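Local coordinates for protein Baccell_00875 (Bacteroides cellulosilyticus DSM 14838, PDB 5NO8) that probably acts as a polysaccharide lyase that removes the L-rhamnose capping glucuronic acid on complex arabinogalactan proteins, at residues 403-408 against 412-417; 343-348 against 396-401; 419-424 against 455-460. All blocks are in the same frame, centred on the assembly; numbering follows the deposited sequence.

After the N-terminal beta-rich part, helix 338-352 leads off, and interaction 2 closes a loop of 47 residues by setting helix 396-409 against it. Interaction 1 then closes the tight turn between helix 396-409 and helix 412-429, with three residues between its segments, folding the second helix back on the first. Interaction 3 closes a loop of 30 residues, bringing helix 448-465 onto helix 412-429. The three closures run in series, so none nests in or crosses another. They also touch in space, their centres lying about 9 to 13 Å apart, and tie four successive helices together.

Interaction 1. Residues 403-408 against 412-417; sequences VKQYLL and PELKQS
Tyr406 and Lys415 lie against each other across a helical hairpin, where helix 396-409 turns back through a two-residue link into helix 412-429; the local axes approach to 9.3 Å, with directions 146° apart. The lysine is instructive to follow from root to tip. Its CB rests 3.7 Å from Tyr406 CE1, in an oblique position that belongs neither to the ring face nor to its edge. With CG set opposite the backbone N (chi1 -179°) and the chain extended from there, the aliphatic part runs toward the phenol end, and Lys415 CD comes 3.7 Å from Tyr406 OH. Beyond it, Lys415 NZ donates to a water at 2.7 Å. The same water is hydrogen-bonded to Tyr406 OH at 2.5 Å, bridging the two polar ends. Putting an alanine at Tyr406 is likely to leave the methylenes of Lys415 without their aromatic neighbour and the water without its phenol partner.

Leu414 approaches the ring from another direction, its CB near the ring plane at the edge, 4.2 Å from Tyr406 CD1. Val346 of helix 338-352 packs on both Leu414 and Gln405, while Val464 of helix 448-465 touches Tyr406. Leu414 CD1 reaches past the ring's root to the backbone of helix 396-409, 3.8 Å from Tyr406 N and 4.1 Å from Gln405 CG.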
loop_
_atom_site.group_PDB
_atom_site.type_symbol
_atom_site.label_atom_id
_atom_site.label_comp_id
_atom_site.label_asym_id
_atom_site.label_seq_id
_atom_site.Cartn_x
_atom_site.Cartn_y
_atom_site.Cartn_z
ATOM N N VAL A 403 24.658 -6.086 -4.874
ATOM C CA VAL A 403 25.222 -6.086 -6.239
ATOM C C VAL A 403 25.017 -4.751 -6.938
ATOM O O VAL A 403 25.949 -4.212 -7.530
ATOM C CB VAL A 403 24.618 -7.173 -7.164
ATOM C CG1 VAL A 403 25.204 -7.036 -8.566
ATOM C CG2 VAL A 403 24.882 -8.543 -6.610
ATOM N N LYS A 404 23.794 -4.218 -6.918
ATOM C CA LYS A 404 23.527 -2.988 -7.639
ATOM C C LYS A 404 24.391 -1.864 -7.051
ATOM O O LYS A 404 24.962 -1.082 -7.797
ATOM C CB LYS A 404 22.042 -2.627 -7.633
ATOM C CG LYS A 404 21.231 -3.587 -8.477
ATOM C CD LYS A 404 19.807 -3.127 -8.665
ATOM C CE LYS A 404 19.020 -4.170 -9.439
ATOM N NZ LYS A 404 17.730 -3.601 -9.882
ATOM N N GLN A 405 24.507 -1.828 -5.733
ATOM C CA GLN A 405 25.327 -0.807 -5.079
ATOM C C GLN A 405 26.834 -1.034 -5.391
ATOM O O GLN A 405 27.582 -0.081 -5.598
ATOM C CB GLN A 405 25.100 -0.773 -3.572
ATOM C CG GLN A 405 25.771 0.410 -2.870
ATOM C CD GLN A 405 25.167 1.786 -3.147
ATOM O OE1 GLN A 405 24.330 1.986 -4.025
ATOM N NE2 GLN A 405 25.646 2.767 -2.397
ATOM N N TYR A 406 27.259 -2.279 -5.471
ATOM C CA TYR A 406 28.605 -2.584 -5.932
ATOM C C TYR A 406 28.855 -2.055 -7.333
ATOM O O TYR A 406 29.919 -1.467 -7.616
ATOM C CB TYR A 406 28.883 -4.100 -5.859
ATOM C CG TYR A 406 30.236 -4.368 -6.462
ATOM C CD1 TYR A 406 31.388 -4.173 -5.711
ATOM C CD2 TYR A 406 30.359 -4.691 -7.799
ATOM C CE1 TYR A 406 32.654 -4.340 -6.284
ATOM C CE2 TYR A 406 31.611 -4.871 -8.384
ATOM C CZ TYR A 406 32.751 -4.698 -7.618
ATOM O OH TYR A 406 33.996 -4.859 -8.195
ATOM N N LEU A 407 27.903 -2.230 -8.237
ATOM C CA LEU A 407 28.102 -1.796 -9.616
ATOM C C LEU A 407 28.289 -0.272 -9.715
ATOM O O LEU A 407 28.963 0.209 -10.638
ATOM C CB LEU A 407 26.968 -2.272 -10.525
ATOM C CG LEU A 407 26.875 -3.791 -10.703
ATOM C CD1 LEU A 407 25.609 -4.125 -11.481
ATOM C CD2 LEU A 407 28.117 -4.318 -11.404
ATOM N N LEU A 408 27.726 0.469 -8.751
ATOM C CA LEU A 408 27.865 1.915 -8.692
ATOM C C LEU A 408 29.134 2.358 -8.011
ATOM O O LEU A 408 29.809 3.281 -8.486
ATOM C CB LEU A 408 26.644 2.523 -7.972
ATOM C CG LEU A 408 25.362 2.429 -8.776
ATOM C CD1 LEU A 408 24.171 2.715 -7.879
ATOM C CD2 LEU A 408 25.374 3.421 -9.936
ATOM N N PRO A 412 35.095 -2.983 -2.664
ATOM C CA PRO A 412 35.605 -4.356 -2.600
ATOM C C PRO A 412 35.041 -5.177 -1.445
ATOM O O PRO A 412 34.908 -6.389 -1.586
ATOM C CB PRO A 412 37.127 -4.173 -2.432
ATOM C CG PRO A 412 37.391 -2.739 -2.747
ATOM C CD PRO A 412 36.159 -1.989 -2.396
ATOM N N GLU A 413 34.671 -4.530 -0.343
ATOM C CA GLU A 413 34.052 -5.226 0.788
ATOM C C GLU A 413 32.699 -5.806 0.400
ATOM O O GLU A 413 32.338 -6.884 0.885
ATOM C CB GLU A 413 33.869 -4.310 2.002
ATOM C CG GLU A 413 35.104 -4.160 2.855
ATOM C CD GLU A 413 36.218 -3.470 2.128
ATOM O OE1 GLU A 413 36.035 -2.303 1.687
ATOM O OE2 GLU A 413 37.278 -4.105 1.989
ATOM N N LEU A 414 31.939 -5.083 -0.432
ATOM C CA LEU A 414 30.689 -5.611 -0.970
ATOM C C LEU A 414 30.939 -6.831 -1.842
ATOM O O LEU A 414 30.206 -7.818 -1.745
ATOM C CB LEU A 414 29.925 -4.565 -1.787
ATOM C CG LEU A 414 29.400 -3.341 -1.026
ATOM C CD1 LEU A 414 28.510 -2.495 -1.920
ATOM C CD2 LEU A 414 28.653 -3.773 0.232
ATOM N N LYS A 415 31.921 -6.739 -2.742
ATOM C CA LYS A 415 32.237 -7.867 -3.617
ATOM C C LYS A 415 32.549 -9.104 -2.792
ATOM O O LYS A 415 32.035 -10.175 -3.094
ATOM C CB LYS A 415 33.403 -7.552 -4.555
ATOM C CG LYS A 415 33.746 -8.696 -5.489
ATOM C CD LYS A 415 34.483 -8.195 -6.715
ATOM C CE LYS A 415 34.960 -9.366 -7.559
ATOM N NZ LYS A 415 35.756 -8.871 -8.712
ATOM N N GLN A 416 33.371 -8.958 -1.756
ATOM C CA GLN A 416 33.755 -10.106 -0.916
ATOM C C GLN A 416 32.575 -10.665 -0.145
ATOM O O GLN A 416 32.410 -11.872 -0.036
ATOM C CB GLN A 416 34.910 -9.763 0.041
ATOM C CG GLN A 416 36.265 -9.677 -0.662
ATOM C CD GLN A 416 36.489 -10.822 -1.664
ATOM O OE1 GLN A 416 36.429 -12.002 -1.290
ATOM N NE2 GLN A 416 36.685 -10.475 -2.949
ATOM N N SER A 417 31.727 -9.772 0.341
ATOM C CA SER A 417 30.505 -10.182 1.006
ATOM C C SER A 417 29.583 -10.967 0.054
ATOM O O SER A 417 29.023 -11.996 0.446
ATOM C CB SER A 417 29.793 -8.936 1.576
ATOM O OG SER A 417 28.499 -9.242 2.057
HETATM O O HOH W 1 34.624 -6.664 -9.834
#

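Interaction 2. Residues 343-348 against 396-401; sequences RKRVDF and LGMGVL
The guanidinium of Arg345 meets the sulfur of Met398 obliquely, neither squarely over a face nor at an edge, with Arg345 NH2 and Met398 SD 4.5 Å apart. A second guanidinium, that of Arg343, belongs to the same helix and has Asp347 OD2 in its plane at an edge; at 4.0 Å from Arg343 NE this is a long salt bridge, one helical turn on, while Arg343 NH1 pairs with Asp340. The setting is a helix-helix contact in a domain whose run of successive helices is consistent with an alpha/alpha toroid: helix 338-352, which directly follows the beta-rich part, packs on helix 396-409.

Sulfur is only a loose neighbour for the buried charge of Arg345, and the strong partners come from other parts of the chain. Asp681 forms a salt bridge with NE, and NH1 is hydrogen-bonded to Gly653 O and Gln353 OE1. These bonds probably fix the rotation of the group and balance much of its charge, leaving Met398 to pack beside it. The methionine presents SD rather than its methyl, because the chain is extended as far as the sulfur and then turns aside (chi3 -86°).

The apolar half of the contact pairs Val346 with Leu401, whose CA atoms are 7.7 Å apart. Leu401 points its CB toward the opposing helix, whereas Val346 offers one branch, CG2, which stands beside its own backbone N because CG1 takes the opposite position (chi1 163°). Leu684 of helix 682-692 touches both Arg345 and Leu401, bringing the C-terminal helix to the same seam. Val346 CG2 settles against the branch point of the leucine, 4.0 Å from Leu401 CG and 4.1 Å from Leu401 CD2.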
loop_
_atom_site.group_PDB
_atom_site.type_symbol
_atom_site.label_atom_id
_atom_site.label_comp_id
_atom_site.label_asym_id
_atom_site.label_seq_id
_atom_site.Cartn_x
_atom_site.Cartn_y
_atom_site.Cartn_z
ATOM N N ARG A 343 23.791 4.172 0.949
ATOM C CA ARG A 343 25.110 3.757 1.393
ATOM C C ARG A 343 25.059 3.233 2.810
ATOM O O ARG A 343 25.605 2.173 3.089
ATOM C CB ARG A 343 26.089 4.934 1.349
ATOM C CG ARG A 343 27.496 4.547 1.769
ATOM C CD ARG A 343 28.285 5.741 2.196
ATOM N NE ARG A 343 28.142 5.919 3.629
ATOM C CZ ARG A 343 27.777 7.031 4.245
ATOM N NH1 ARG A 343 27.484 8.160 3.580
ATOM N NH2 ARG A 343 27.706 7.007 5.563
ATOM N N LYS A 344 24.361 3.947 3.689
ATOM C CA LYS A 344 24.279 3.527 5.075
ATOM C C LYS A 344 23.523 2.200 5.199
ATOM O O LYS A 344 23.901 1.365 6.000
ATOM C CB LYS A 344 23.639 4.602 5.933
ATOM C CG LYS A 344 24.602 5.780 6.154
ATOM C CD LYS A 344 24.073 6.789 7.137
ATOM C CE LYS A 344 22.967 7.646 6.560
ATOM N NZ LYS A 344 22.738 8.803 7.481
ATOM N N ARG A 345 22.471 2.030 4.419
ATOM C CA ARG A 345 21.698 0.791 4.470
ATOM C C ARG A 345 22.549 -0.405 4.017
ATOM O O ARG A 345 22.571 -1.445 4.655
ATOM C CB ARG A 345 20.445 0.875 3.595
ATOM C CG ARG A 345 19.628 -0.417 3.529
ATOM C CD ARG A 345 19.243 -0.858 4.922
ATOM N NE ARG A 345 18.640 -2.177 4.956
ATOM C CZ ARG A 345 18.664 -2.964 6.014
ATOM N NH1 ARG A 345 19.210 -2.591 7.180
ATOM N NH2 ARG A 345 18.123 -4.163 5.902
ATOM N N VAL A 346 23.233 -0.219 2.902
ATOM C CA VAL A 346 24.097 -1.259 2.365
ATOM C C VAL A 346 25.165 -1.655 3.378
ATOM O O VAL A 346 25.390 -2.833 3.588
ATOM C CB VAL A 346 24.649 -0.811 0.999
ATOM C CG1 VAL A 346 25.854 -1.611 0.555
ATOM C CG2 VAL A 346 23.526 -0.891 -0.030
ATOM N N ASP A 347 25.832 -0.666 3.991
ATOM C CA ASP A 347 26.835 -0.943 5.019
ATOM C C ASP A 347 26.257 -1.661 6.220
ATOM O O ASP A 347 26.893 -2.533 6.762
ATOM C CB ASP A 347 27.547 0.330 5.469
ATOM C CG ASP A 347 28.466 0.919 4.374
ATOM O OD1 ASP A 347 28.861 0.202 3.418
ATOM O OD2 ASP A 347 28.817 2.120 4.490
ATOM N N PHE A 348 25.029 -1.315 6.614
ATOM C CA PHE A 348 24.356 -2.012 7.711
ATOM C C PHE A 348 24.091 -3.478 7.371
ATOM O O PHE A 348 24.295 -4.353 8.227
ATOM C CB PHE A 348 23.047 -1.312 8.090
ATOM C CG PHE A 348 22.524 -1.711 9.437
ATOM C CD1 PHE A 348 21.760 -2.867 9.581
ATOM C CD2 PHE A 348 22.751 -0.931 10.558
ATOM C CE1 PHE A 348 21.286 -3.266 10.818
ATOM C CE2 PHE A 348 22.264 -1.322 11.807
ATOM C CZ PHE A 348 21.543 -2.494 11.942
ATOM N N LEU A 396 16.809 -12.827 -0.419
ATOM C CA LEU A 396 17.607 -12.617 -1.644
ATOM C C LEU A 396 17.738 -11.158 -2.094
ATOM O O LEU A 396 18.740 -10.796 -2.707
ATOM C CB LEU A 396 17.100 -13.461 -2.817
ATOM C CG LEU A 396 17.623 -14.908 -2.922
ATOM C CD1 LEU A 396 19.056 -14.876 -3.468
ATOM C CD2 LEU A 396 17.578 -15.672 -1.610
ATOM N N GLY A 397 16.729 -10.326 -1.802
ATOM C CA GLY A 397 16.783 -8.935 -2.154
ATOM C C GLY A 397 17.972 -8.206 -1.572
ATOM O O GLY A 397 18.479 -7.297 -2.220
ATOM N N MET A 398 18.422 -8.593 -0.391
ATOM C CA MET A 398 19.650 -8.003 0.198
ATOM C C MET A 398 20.875 -8.256 -0.678
ATOM O O MET A 398 21.688 -7.341 -0.896
ATOM C CB MET A 398 19.871 -8.477 1.610
ATOM C CG MET A 398 18.884 -7.800 2.568
ATOM S SD MET A 398 19.108 -8.199 4.266
ATOM C CE MET A 398 18.141 -9.716 4.346
ATOM N N GLY A 399 20.979 -9.456 -1.258
ATOM C CA GLY A 399 22.067 -9.703 -2.208
ATOM C C GLY A 399 21.927 -8.913 -3.491
ATOM O O GLY A 399 22.900 -8.372 -4.022
ATOM N N VAL A 400 20.719 -8.819 -4.025
ATOM C CA VAL A 400 20.513 -8.116 -5.270
ATOM C C VAL A 400 20.813 -6.614 -5.048
ATOM O O VAL A 400 21.454 -5.961 -5.885
ATOM C CB VAL A 400 19.107 -8.358 -5.835
ATOM C CG1 VAL A 400 18.881 -7.568 -7.105
ATOM C CG2 VAL A 400 18.900 -9.857 -6.098
ATOM N N LEU A 401 20.386 -6.084 -3.904
ATOM C CA LEU A 401 20.698 -4.697 -3.596
ATOM C C LEU A 401 22.226 -4.480 -3.522
ATOM O O LEU A 401 22.748 -3.506 -4.115
ATOM C CB LEU A 401 20.106 -4.272 -2.258
ATOM C CG LEU A 401 20.495 -2.865 -1.797
ATOM C CD1 LEU A 401 20.127 -1.827 -2.841
ATOM C CD2 LEU A 401 19.841 -2.557 -0.460
#

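Interaction 3. Residues 419-424 against 455-460; sequences LRYADF and AELYFQ
Ala422 and Tyr458 mark the nearest backbone approach, their CA atoms 7.5 Å apart, where helix 412-429 and helix 448-465 run roughly antiparallel as neighbours in the helical domain; the local axes come within 11.0 Å, with directions 139° apart. Such a spacing leaves side chains to fill the seam. Leu457 does so with one methyl: its CG stands opposite the backbone N (chi1 174°), and Leu457 CD2 reaches the near side of the tyrosine ring, 3.8 Å from both Tyr421 CD2 and Tyr421 CE2. The methyl thus addresses a whole ring bond from an oblique direction. It also lies 4.4 Å from Ala422 CA, where the small side chain of Ala422 probably lets the leucine come close to the backbone.

Tyr458 approaches edge first. Ala422 O lies near the plane of its ring, 4.2 Å from Tyr458 CE1, a distance of packing only; the polar end of this tyrosine is held by Gln430 through its OH. Tyr421 has a second aromatic neighbour in Tyr366, whose ring plane is turned by about 45°, and Leu457 also touches Val425.

Away from this seam, helix 448-465 carries a bond across one of its own turns: Gln460 NE2 donates to Glu456 OE2 over 2.8 Å, fairly straight, arriving on the anti side of the carboxylate and tilted out of its plane.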
loop_
_atom_site.group_PDB
_atom_site.type_symbol
_atom_site.label_atom_id
_atom_site.label_comp_id
_atom_site.label_asym_id
_atom_site.label_seq_id
_atom_site.Cartn_x
_atom_site.Cartn_y
_atom_site.Cartn_z
ATOM N N LEU A 419 30.361 -12.560 -2.833
ATOM C CA LEU A 419 30.903 -13.883 -3.225
ATOM C C LEU A 419 30.547 -14.934 -2.194
ATOM O O LEU A 419 30.189 -16.059 -2.547
ATOM C CB LEU A 419 32.418 -13.821 -3.489
ATOM C CG LEU A 419 32.746 -13.041 -4.767
ATOM C CD1 LEU A 419 34.210 -12.616 -4.764
ATOM C CD2 LEU A 419 32.438 -13.803 -6.043
ATOM N N ARG A 420 30.599 -14.559 -0.920
ATOM C CA ARG A 420 30.202 -15.442 0.143
ATOM C C ARG A 420 28.721 -15.739 0.138
ATOM O O ARG A 420 28.311 -16.882 0.393
ATOM C CB ARG A 420 30.585 -14.878 1.493
ATOM C CG ARG A 420 32.069 -14.936 1.754
ATOM C CD ARG A 420 32.409 -14.259 3.057
ATOM N NE ARG A 420 31.671 -14.832 4.173
ATOM C CZ ARG A 420 31.003 -14.156 5.113
ATOM N NH1 ARG A 420 30.979 -12.814 5.149
ATOM N NH2 ARG A 420 30.361 -14.835 6.066
ATOM N N TYR A 421 27.916 -14.712 -0.122
ATOM C CA TYR A 421 26.484 -14.912 -0.187
ATOM C C TYR A 421 26.096 -15.856 -1.304
ATOM O O TYR A 421 25.340 -16.817 -1.083
ATOM C CB TYR A 421 25.751 -13.581 -0.406
ATOM C CG TYR A 421 24.261 -13.741 -0.353
ATOM C CD1 TYR A 421 23.654 -14.348 0.749
ATOM C CD2 TYR A 421 23.455 -13.272 -1.361
ATOM C CE1 TYR A 421 22.286 -14.490 0.823
ATOM C CE2 TYR A 421 22.079 -13.382 -1.271
ATOM C CZ TYR A 421 21.508 -14.011 -0.178
ATOM O OH TYR A 421 20.135 -14.130 -0.101
ATOM N N ALA A 422 26.622 -15.598 -2.489
ATOM C CA ALA A 422 26.305 -16.386 -3.670
ATOM C C ALA A 422 26.708 -17.862 -3.523
ATOM O O ALA A 422 26.017 -18.749 -4.024
ATOM C CB ALA A 422 26.941 -15.798 -4.903
ATOM N N ASP A 423 27.806 -18.099 -2.830
ATOM C CA ASP A 423 28.180 -19.450 -2.424
ATOM C C ASP A 423 27.215 -20.080 -1.455
ATOM O O ASP A 423 26.851 -21.245 -1.621
ATOM C CB ASP A 423 29.570 -19.475 -1.823
ATOM C CG ASP A 423 30.537 -20.098 -2.746
ATOM O OD1 ASP A 423 30.978 -19.422 -3.698
ATOM O OD2 ASP A 423 30.779 -21.303 -2.558
ATOM N N PHE A 424 26.832 -19.344 -0.415
ATOM C CA PHE A 424 25.786 -19.808 0.489
ATOM C C PHE A 424 24.518 -20.193 -0.279
ATOM O O PHE A 424 23.953 -21.259 -0.037
ATOM C CB PHE A 424 25.453 -18.766 1.582
ATOM C CG PHE A 424 24.071 -18.926 2.162
ATOM C CD1 PHE A 424 23.810 -19.909 3.122
ATOM C CD2 PHE A 424 23.014 -18.117 1.724
ATOM C CE1 PHE A 424 22.527 -20.065 3.647
ATOM C CE2 PHE A 424 21.732 -18.282 2.232
ATOM C CZ PHE A 424 21.487 -19.251 3.197
ATOM N N ALA A 455 17.792 -16.528 -9.413
ATOM C CA ALA A 455 18.279 -16.292 -10.766
ATOM C C ALA A 455 18.727 -14.860 -10.990
ATOM O O ALA A 455 19.768 -14.606 -11.609
ATOM C CB ALA A 455 17.217 -16.638 -11.776
ATOM N N GLU A 456 17.938 -13.915 -10.492
ATOM C CA GLU A 456 18.328 -12.518 -10.558
ATOM C C GLU A 456 19.680 -12.357 -9.908
ATOM O O GLU A 456 20.559 -11.762 -10.509
ATOM C CB GLU A 456 17.306 -11.604 -9.869
ATOM C CG GLU A 456 17.797 -10.169 -9.676
ATOM C CD GLU A 456 17.099 -9.100 -10.489
ATOM O OE1 GLU A 456 15.955 -9.293 -10.976
ATOM O OE2 GLU A 456 17.707 -8.000 -10.613
ATOM N N LEU A 457 19.858 -12.892 -8.709
ATOM C CA LEU A 457 21.140 -12.766 -8.020
ATOM C C LEU A 457 22.279 -13.258 -8.913
ATOM O O LEU A 457 23.295 -12.563 -9.089
ATOM C CB LEU A 457 21.163 -13.483 -6.678
ATOM C CG LEU A 457 22.520 -13.500 -5.971
ATOM C CD1 LEU A 457 22.924 -12.108 -5.480
ATOM C CD2 LEU A 457 22.572 -14.471 -4.827
ATOM N N TYR A 458 22.105 -14.444 -9.499
ATOM C CA TYR A 458 23.187 -15.025 -10.306
ATOM C C TYR A 458 23.509 -14.189 -11.529
ATOM O O TYR A 458 24.684 -13.924 -11.789
ATOM C CB TYR A 458 22.886 -16.500 -10.685
ATOM C CG TYR A 458 22.819 -17.494 -9.550
ATOM C CD1 TYR A 458 23.488 -17.309 -8.356
ATOM C CD2 TYR A 458 22.099 -18.687 -9.703
ATOM C CE1 TYR A 458 23.427 -18.248 -7.336
ATOM C CE2 TYR A 458 22.041 -19.630 -8.702
ATOM C CZ TYR A 458 22.696 -19.422 -7.529
ATOM O OH TYR A 458 22.631 -20.351 -6.530
ATOM N N PHE A 459 22.507 -13.719 -12.265
ATOM C CA PHE A 459 22.773 -12.882 -13.417
ATOM C C PHE A 459 23.465 -11.563 -13.015
ATOM O O PHE A 459 24.378 -11.106 -13.710
ATOM C CB PHE A 459 21.517 -12.580 -14.209
ATOM C CG PHE A 459 20.879 -13.786 -14.868
ATOM C CD1 PHE A 459 21.608 -14.623 -15.709
ATOM C CD2 PHE A 459 19.519 -14.046 -14.690
ATOM C CE1 PHE A 459 20.992 -15.705 -16.339
ATOM C CE2 PHE A 459 18.905 -15.127 -15.297
ATOM C CZ PHE A 459 19.642 -15.952 -16.139
ATOM N N GLN A 460 23.070 -10.995 -11.879
ATOM C CA GLN A 460 23.747 -9.788 -11.368
ATOM C C GLN A 460 25.208 -10.090 -10.998
ATOM O O GLN A 460 26.100 -9.271 -11.255
ATOM C CB GLN A 460 23.009 -9.238 -10.144
ATOM C CG GLN A 460 21.581 -8.781 -10.405
ATOM C CD GLN A 460 21.477 -7.462 -11.131
ATOM O OE1 GLN A 460 22.476 -6.904 -11.594
ATOM N NE2 GLN A 460 20.242 -6.964 -11.268
#